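Local coordinates for VlsE1 (Borreliella burgdorferi, PDB 1L8W), which is a variable surface lipoprotein of the Lyme disease spirochaete and probably helps it evade the host immune response through antigenic switching, at residues S155-A160 and N246-A251; G203-A208 and K294-G299. All blocks are in the same frame, centred on the assembly; numbering follows the deposited sequence.

Contact 1 (155-160 with 246-251) lies in the interior, its centre about 9 Å from that of the chain, whereas contact 2 (203-208 with 294-299) sits about 21 Å out and is only partly buried. Their centres are 23 Å apart and they share no helix: contact 1 pairs helices 153-170 and 247-252, contact 2 pairs helices 205-216 and 294-333. Along the chain the segments alternate, so the two pairings cross in sequence without touching. In both, an Asn or Asp caps the start of one helix. Across the interface, contact 1 is carried by branched aliphatic groups and alanines, while contact 2 combines alanine packing with a weak serine bond and a lysine stem.

Contact 1. Residues S155-A160 and N246-A251; sequences SVKGIA and NPIAAA
Ile248 carries most of this contact, touching three residues of 155-160 with its two branches. Its CD1 lies 3.5 Å from Ala160 CB, while CG2 faces the same helix nearer its start, 4.0 Å from Val156 CG1 and 3.9 Å from Lys157 CG. The torsions explain the division: CG1 stands anti to the carbonyl carbon (chi1 -69°) and carries an extended arm to CD1, leaving CG2 anti to the backbone N. The Val156 and Ile248 side chains run antiparallel alongside one another; CG1 of Val156 lies 3.9 Å from Ile248 O and also meets Ala251 CB at 4.1 Å, one turn further along the second helix. Alanine suits positions 160 and 251 because a lone methyl fills the space without pushing the backbones apart. The Lys157 chain lies roughly perpendicular to that of Ile248, lending its CG methylene while bends at chi3 and chi4 take NZ away from 246-251 to a weak hydrogen bond with Lys153 O.

The helices run nearly antiparallel, at 151°, with their axes 9.8 Å apart at closest approach. Behind Ile248, the second helix is started by its N-cap Asn246, whose OD1 accepts from Ala249 N at 2.6 Å, the N-H arriving fairly straight (161°) though the donor is tilted from the amide carbonyl plane. Asn246 ND2 bonds to Glu235 O, so both ends of the amide are used and its rotation is fixed. Further out, Ile227 of helix 220-230 touches Ala160, Ala230 of that helix touches Ile248, and Leu278 of helix 269-281 touches Ala251.

No hydrogen bond joins the two segments. The helices satisfy much of their backbone polarity internally, so what meets is mostly hydrocarbon, and the pairing rests on the fit of buried aliphatic surfaces.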
ATOM      1  N   SER A 155       8.620  -0.115  -9.099  1.00 23.52           N
ATOM      2  CA  SER A 155       8.272   0.459  -7.798  1.00 21.76           C
ATOM      3  C   SER A 155       7.020  -0.245  -7.265  1.00 21.42           C
ATOM      4  O   SER A 155       6.957  -0.615  -6.091  1.00 20.23           O
ATOM      5  CB  SER A 155       7.997   1.961  -7.933  1.00 21.26           C
ATOM      6  OG  SER A 155       7.614   2.532  -6.698  1.00 17.26           O
ATOM      7  N   VAL A 156       6.030  -0.427  -8.139  1.00 21.31           N
ATOM      8  CA  VAL A 156       4.777  -1.088  -7.768  1.00 20.85           C
ATOM      9  C   VAL A 156       5.019  -2.504  -7.263  1.00 18.34           C
ATOM     10  O   VAL A 156       4.698  -2.830  -6.123  1.00 17.91           O
ATOM     11  CB  VAL A 156       3.792  -1.184  -8.970  1.00 22.70           C
ATOM     12  CG1 VAL A 156       2.515  -1.861  -8.533  1.00 23.05           C
ATOM     13  CG2 VAL A 156       3.481   0.194  -9.523  1.00 24.44           C
ATOM     14  N   LYS A 157       5.596  -3.341  -8.119  1.00 19.05           N
ATOM     15  CA  LYS A 157       5.859  -4.735  -7.768  1.00 17.72           C
ATOM     16  C   LYS A 157       6.807  -4.889  -6.603  1.00 18.46           C
ATOM     17  O   LYS A 157       6.651  -5.807  -5.791  1.00 16.98           O
ATOM     18  CB  LYS A 157       6.406  -5.506  -8.969  1.00 18.68           C
ATOM     19  CG  LYS A 157       5.395  -5.736 -10.068  1.00 20.96           C
ATOM     20  CD  LYS A 157       5.867  -6.829 -11.008  1.00 26.73           C
ATOM     21  CE  LYS A 157       7.171  -6.453 -11.685  1.00 28.65           C
ATOM     22  NZ  LYS A 157       7.020  -5.170 -12.427  1.00 27.90           N
ATOM     23  N   GLY A 158       7.798  -4.001  -6.528  1.00 16.63           N
ATOM     24  CA  GLY A 158       8.754  -4.067  -5.438  1.00 13.43           C
ATOM     25  C   GLY A 158       8.114  -3.702  -4.115  1.00 15.34           C
ATOM     26  O   GLY A 158       8.384  -4.313  -3.083  1.00 17.44           O
ATOM     27  N   ILE A 159       7.256  -2.691  -4.131  1.00 17.13           N
ATOM     28  CA  ILE A 159       6.604  -2.289  -2.898  1.00 18.48           C
ATOM     29  C   ILE A 159       5.713  -3.434  -2.427  1.00 18.89           C
ATOM     30  O   ILE A 159       5.678  -3.752  -1.238  1.00 18.18           O
ATOM     31  CB  ILE A 159       5.795  -0.987  -3.106  1.00 18.65           C
ATOM     32  CG1 ILE A 159       6.768   0.181  -3.315  1.00 17.06           C
ATOM     33  CG2 ILE A 159       4.903  -0.699  -1.897  1.00 14.78           C
ATOM     34  CD1 ILE A 159       6.084   1.510  -3.536  1.00 16.64           C
ATOM     35  N   ALA A 160       5.017  -4.067  -3.370  1.00 20.93           N
ATOM     36  CA  ALA A 160       4.135  -5.190  -3.049  1.00 21.07           C
ATOM     37  C   ALA A 160       4.928  -6.382  -2.496  1.00 22.76           C
ATOM     38  O   ALA A 160       4.575  -6.959  -1.459  1.00 21.39           O
ATOM     39  CB  ALA A 160       3.356  -5.611  -4.294  1.00 20.68           C
ATOM     40  N   ASN A 246      -5.813  -8.024 -10.799  1.00 26.23           N
ATOM     41  CA  ASN A 246      -5.225  -7.932  -9.468  1.00 24.85           C
ATOM     42  C   ASN A 246      -4.829  -6.478  -9.207  1.00 23.66           C
ATOM     43  O   ASN A 246      -4.583  -5.722 -10.144  1.00 25.28           O
ATOM     44  CB  ASN A 246      -4.018  -8.875  -9.351  1.00 26.20           C
ATOM     45  CG  ASN A 246      -2.884  -8.507 -10.298  1.00 28.37           C
ATOM     46  OD1 ASN A 246      -2.197  -7.504 -10.102  1.00 27.21           O
ATOM     47  ND2 ASN A 246      -2.685  -9.320 -11.329  1.00 27.16           N
ATOM     48  N   PRO A 247      -4.769  -6.059  -7.932  1.00 22.70           N
ATOM     49  CA  PRO A 247      -4.400  -4.664  -7.658  1.00 20.53           C
ATOM     50  C   PRO A 247      -3.036  -4.179  -8.194  1.00 20.67           C
ATOM     51  O   PRO A 247      -2.873  -2.984  -8.484  1.00 18.69           O
ATOM     52  CB  PRO A 247      -4.538  -4.556  -6.132  1.00 18.50           C
ATOM     53  CG  PRO A 247      -4.391  -5.949  -5.646  1.00 19.24           C
ATOM     54  CD  PRO A 247      -5.078  -6.786  -6.688  1.00 21.36           C
ATOM     55  N   ILE A 248      -2.071  -5.088  -8.337  1.00 19.07           N
ATOM     56  CA  ILE A 248      -0.754  -4.724  -8.867  1.00 20.40           C
ATOM     57  C   ILE A 248      -0.869  -4.346 -10.350  1.00 20.09           C
ATOM     58  O   ILE A 248      -0.336  -3.324 -10.785  1.00 24.26           O
ATOM     59  CB  ILE A 248       0.269  -5.886  -8.692  1.00 21.91           C
ATOM     60  CG1 ILE A 248       0.591  -6.068  -7.203  1.00 19.88           C
ATOM     61  CG2 ILE A 248       1.551  -5.606  -9.481  1.00 16.84           C
ATOM     62  CD1 ILE A 248       1.564  -7.188  -6.920  1.00 18.28           C
ATOM     63  N   ALA A 249      -1.587  -5.155 -11.118  1.00 19.27           N
ATOM     64  CA  ALA A 249      -1.775  -4.887 -12.539  1.00 19.03           C
ATOM     65  C   ALA A 249      -2.588  -3.611 -12.756  1.00 19.74           C
ATOM     66  O   ALA A 249      -2.377  -2.877 -13.734  1.00 20.85           O
ATOM     67  CB  ALA A 249      -2.481  -6.063 -13.195  1.00 18.74           C
ATOM     68  N   ALA A 250      -3.522  -3.353 -11.845  1.00 18.61           N
ATOM     69  CA  ALA A 250      -4.373  -2.170 -11.939  1.00 17.11           C
ATOM     70  C   ALA A 250      -3.601  -0.914 -11.571  1.00 15.26           C
ATOM     71  O   ALA A 250      -3.756   0.119 -12.223  1.00 18.22           O
ATOM     72  CB  ALA A 250      -5.615  -2.323 -11.029  1.00 12.96           C
ATOM     73  N   ALA A 251      -2.770  -1.003 -10.533  1.00 12.23           N
ATOM     74  CA  ALA A 251      -1.967   0.138 -10.075  1.00 12.81           C
ATOM     75  C   ALA A 251      -0.944   0.612 -11.123  1.00 14.77           C
ATOM     76  O   ALA A 251      -0.794   1.809 -11.345  1.00 16.57           O
ATOM     77  CB  ALA A 251      -1.257  -0.213  -8.762  1.00 10.47           C
TER

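Contact 2. Residues G203-A208 and K294-G299; sequences GDSEAA and KEKAEG
Ser205 and Lys296 meet where the first turn of helix 205-216 lies against the early part of helix 294-333. Followed outward, CB of Ser205 rests on the lysine stem, 3.7 Å from Lys296 CG and 3.9 Å from Lys296 CD. Its OG, anti to the backbone N (chi1 -174°), then reaches toward Lys296 O, to which it donates a weak hydrogen bond of 3.5 Å. A serine fits this partly exposed position because its short side chain can both touch a methylene stem and address a backbone carbonyl. The lysine gives its inner carbons to the contact and bends at chi3, its amine leading away.

Deeper in, Ala297 comes very close to the backbone: its CB is 3.4 Å from Ser205 N. The CA atoms of these two residues are only 4.2 Å apart, a proximity that the small side chains permit. One turn on, Ala208 CB lies 3.5 Å from Ala297 O and also packs on Ala297 CB.

Asp204 positions this turn as the N-cap: its OD1 accepts from Ala207 N at 3.3 Å, nearly along the C-O axis. Ser205 N, beside the Ala297 methyl, bonds to Glu293 OE1, tying the helix start to the residue just before 294-299. The arrangement is that of an Asp-capped helix N-terminus set against another helix through small residues, here joining two helices at the periphery of this largely helical Borrelia lipoprotein.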
ATOM      1  N   GLY A 203     -12.150  10.136 -15.706  1.00 23.13           N
ATOM      2  CA  GLY A 203     -12.000  10.576 -14.330  1.00 23.46           C
ATOM      3  C   GLY A 203     -12.781  11.831 -13.975  1.00 25.15           C
ATOM      4  O   GLY A 203     -12.656  12.867 -14.633  1.00 26.78           O
ATOM      5  N   ASP A 204     -13.607  11.740 -12.940  1.00 24.56           N
ATOM      6  CA  ASP A 204     -14.372  12.895 -12.497  1.00 25.00           C
ATOM      7  C   ASP A 204     -14.799  12.797 -11.041  1.00 23.86           C
ATOM      8  O   ASP A 204     -14.552  11.798 -10.361  1.00 23.18           O
ATOM      9  CB  ASP A 204     -15.600  13.139 -13.395  1.00 24.79           C
ATOM     10  CG  ASP A 204     -16.634  12.018 -13.325  1.00 26.05           C
ATOM     11  OD1 ASP A 204     -16.453  11.041 -12.562  1.00 24.73           O
ATOM     12  OD2 ASP A 204     -17.642  12.127 -14.052  1.00 26.71           O
ATOM     13  N   SER A 205     -15.429  13.870 -10.582  1.00 23.92           N
ATOM     14  CA  SER A 205     -15.906  14.008  -9.218  1.00 24.28           C
ATOM     15  C   SER A 205     -16.490  12.733  -8.615  1.00 24.92           C
ATOM     16  O   SER A 205     -16.080  12.315  -7.536  1.00 25.16           O
ATOM     17  CB  SER A 205     -16.937  15.142  -9.176  1.00 26.14           C
ATOM     18  OG  SER A 205     -17.340  15.434  -7.854  1.00 31.07           O
ATOM     19  N   GLU A 206     -17.446  12.124  -9.313  1.00 25.70           N
ATOM     20  CA  GLU A 206     -18.099  10.903  -8.852  1.00 25.45           C
ATOM     21  C   GLU A 206     -17.176   9.690  -8.726  1.00 24.98           C
ATOM     22  O   GLU A 206     -17.352   8.859  -7.827  1.00 25.00           O
ATOM     23  CB  GLU A 206     -19.256  10.547  -9.786  1.00 26.05           C
ATOM     24  CG  GLU A 206     -19.647   9.073  -9.727  1.00 31.08           C
ATOM     25  CD  GLU A 206     -20.720   8.714 -10.727  1.00 32.84           C
ATOM     26  OE1 GLU A 206     -20.579   9.102 -11.903  1.00 35.04           O
ATOM     27  OE2 GLU A 206     -21.698   8.040 -10.343  1.00 36.24           O
ATOM     28  N   ALA A 207     -16.214   9.574  -9.636  1.00 22.66           N
ATOM     29  CA  ALA A 207     -15.285   8.452  -9.603  1.00 19.56           C
ATOM     30  C   ALA A 207     -14.332   8.585  -8.414  1.00 20.18           C
ATOM     31  O   ALA A 207     -13.918   7.580  -7.834  1.00 18.59           O
ATOM     32  CB  ALA A 207     -14.501   8.382 -10.899  1.00 18.96           C
ATOM     33  N   ALA A 208     -13.993   9.825  -8.062  1.00 18.02           N
ATOM     34  CA  ALA A 208     -13.103  10.094  -6.935  1.00 18.51           C
ATOM     35  C   ALA A 208     -13.820   9.742  -5.645  1.00 18.39           C
ATOM     36  O   ALA A 208     -13.187   9.361  -4.663  1.00 19.21           O
ATOM     37  CB  ALA A 208     -12.688  11.566  -6.912  1.00 17.32           C
ATOM     38  N   LYS A 294     -10.433  18.616 -12.164  1.00 39.49           N
ATOM     39  CA  LYS A 294      -9.398  18.628 -11.139  1.00 40.55           C
ATOM     40  C   LYS A 294      -9.890  19.236  -9.838  1.00 40.86           C
ATOM     41  O   LYS A 294      -9.977  18.562  -8.820  1.00 42.52           O
ATOM     42  CB  LYS A 294      -8.169  19.405 -11.617  1.00 39.68           C
ATOM     43  CG  LYS A 294      -7.110  19.564 -10.545  1.00 41.22           C
ATOM     44  CD  LYS A 294      -5.945  20.423 -11.007  1.00 42.42           C
ATOM     45  CE  LYS A 294      -5.061  19.682 -11.983  1.00 45.25           C
ATOM     46  NZ  LYS A 294      -4.440  18.487 -11.354  1.00 46.03           N
ATOM     47  N   GLU A 295     -10.219  20.519  -9.882  1.00 41.13           N
ATOM     48  CA  GLU A 295     -10.689  21.226  -8.705  1.00 40.66           C
ATOM     49  C   GLU A 295     -11.940  20.593  -8.113  1.00 38.21           C
ATOM     50  O   GLU A 295     -12.226  20.749  -6.929  1.00 37.16           O
ATOM     51  CB  GLU A 295     -10.974  22.685  -9.066  1.00 42.83           C
ATOM     52  CG  GLU A 295      -9.854  23.345  -9.856  1.00 48.71           C
ATOM     53  CD  GLU A 295     -10.081  23.300 -11.361  1.00 52.76           C
ATOM     54  OE1 GLU A 295     -10.508  22.239 -11.880  1.00 51.41           O
ATOM     55  OE2 GLU A 295      -9.820  24.329 -12.029  1.00 54.80           O
ATOM     56  N   LYS A 296     -12.676  19.863  -8.939  1.00 35.99           N
ATOM     57  CA  LYS A 296     -13.923  19.249  -8.499  1.00 33.51           C
ATOM     58  C   LYS A 296     -13.761  17.857  -7.894  1.00 30.19           C
ATOM     59  O   LYS A 296     -14.603  17.420  -7.102  1.00 28.01           O
ATOM     60  CB  LYS A 296     -14.903  19.194  -9.681  1.00 34.82           C
ATOM     61  CG  LYS A 296     -16.309  18.736  -9.323  1.00 36.26           C
ATOM     62  CD  LYS A 296     -17.255  18.740 -10.529  1.00 39.29           C
ATOM     63  CE  LYS A 296     -17.419  20.138 -11.123  1.00 40.99           C
ATOM     64  NZ  LYS A 296     -18.659  20.266 -11.956  1.00 41.22           N
ATOM     65  N   ALA A 297     -12.676  17.172  -8.248  1.00 28.38           N
ATOM     66  CA  ALA A 297     -12.445  15.817  -7.758  1.00 26.41           C
ATOM     67  C   ALA A 297     -11.106  15.600  -7.051  1.00 24.35           C
ATOM     68  O   ALA A 297     -10.897  14.562  -6.428  1.00 25.40           O
ATOM     69  CB  ALA A 297     -12.586  14.830  -8.917  1.00 26.90           C
ATOM     70  N   GLU A 298     -10.208  16.571  -7.145  1.00 22.21           N
ATOM     71  CA  GLU A 298      -8.881  16.486  -6.518  1.00 24.17           C
ATOM     72  C   GLU A 298      -8.931  16.041  -5.048  1.00 23.30           C
ATOM     73  O   GLU A 298      -8.361  15.007  -4.665  1.00 22.10           O
ATOM     74  CB  GLU A 298      -8.206  17.852  -6.591  1.00 27.86           C
ATOM     75  CG  GLU A 298      -6.719  17.855  -6.302  1.00 35.84           C
ATOM     76  CD  GLU A 298      -6.130  19.250  -6.449  1.00 39.80           C
ATOM     77  OE1 GLU A 298      -6.496  19.950  -7.425  1.00 38.99           O
ATOM     78  OE2 GLU A 298      -5.302  19.643  -5.598  1.00 40.21           O
ATOM     79  N   GLY A 299      -9.614  16.849  -4.239  1.00 20.28           N
ATOM     80  CA  GLY A 299      -9.750  16.590  -2.817  1.00 21.17           C
ATOM     81  C   GLY A 299     -10.169  15.182  -2.462  1.00 21.09           C
ATOM     82  O   GLY A 299      -9.615  14.579  -1.549  1.00 20.13           O
TER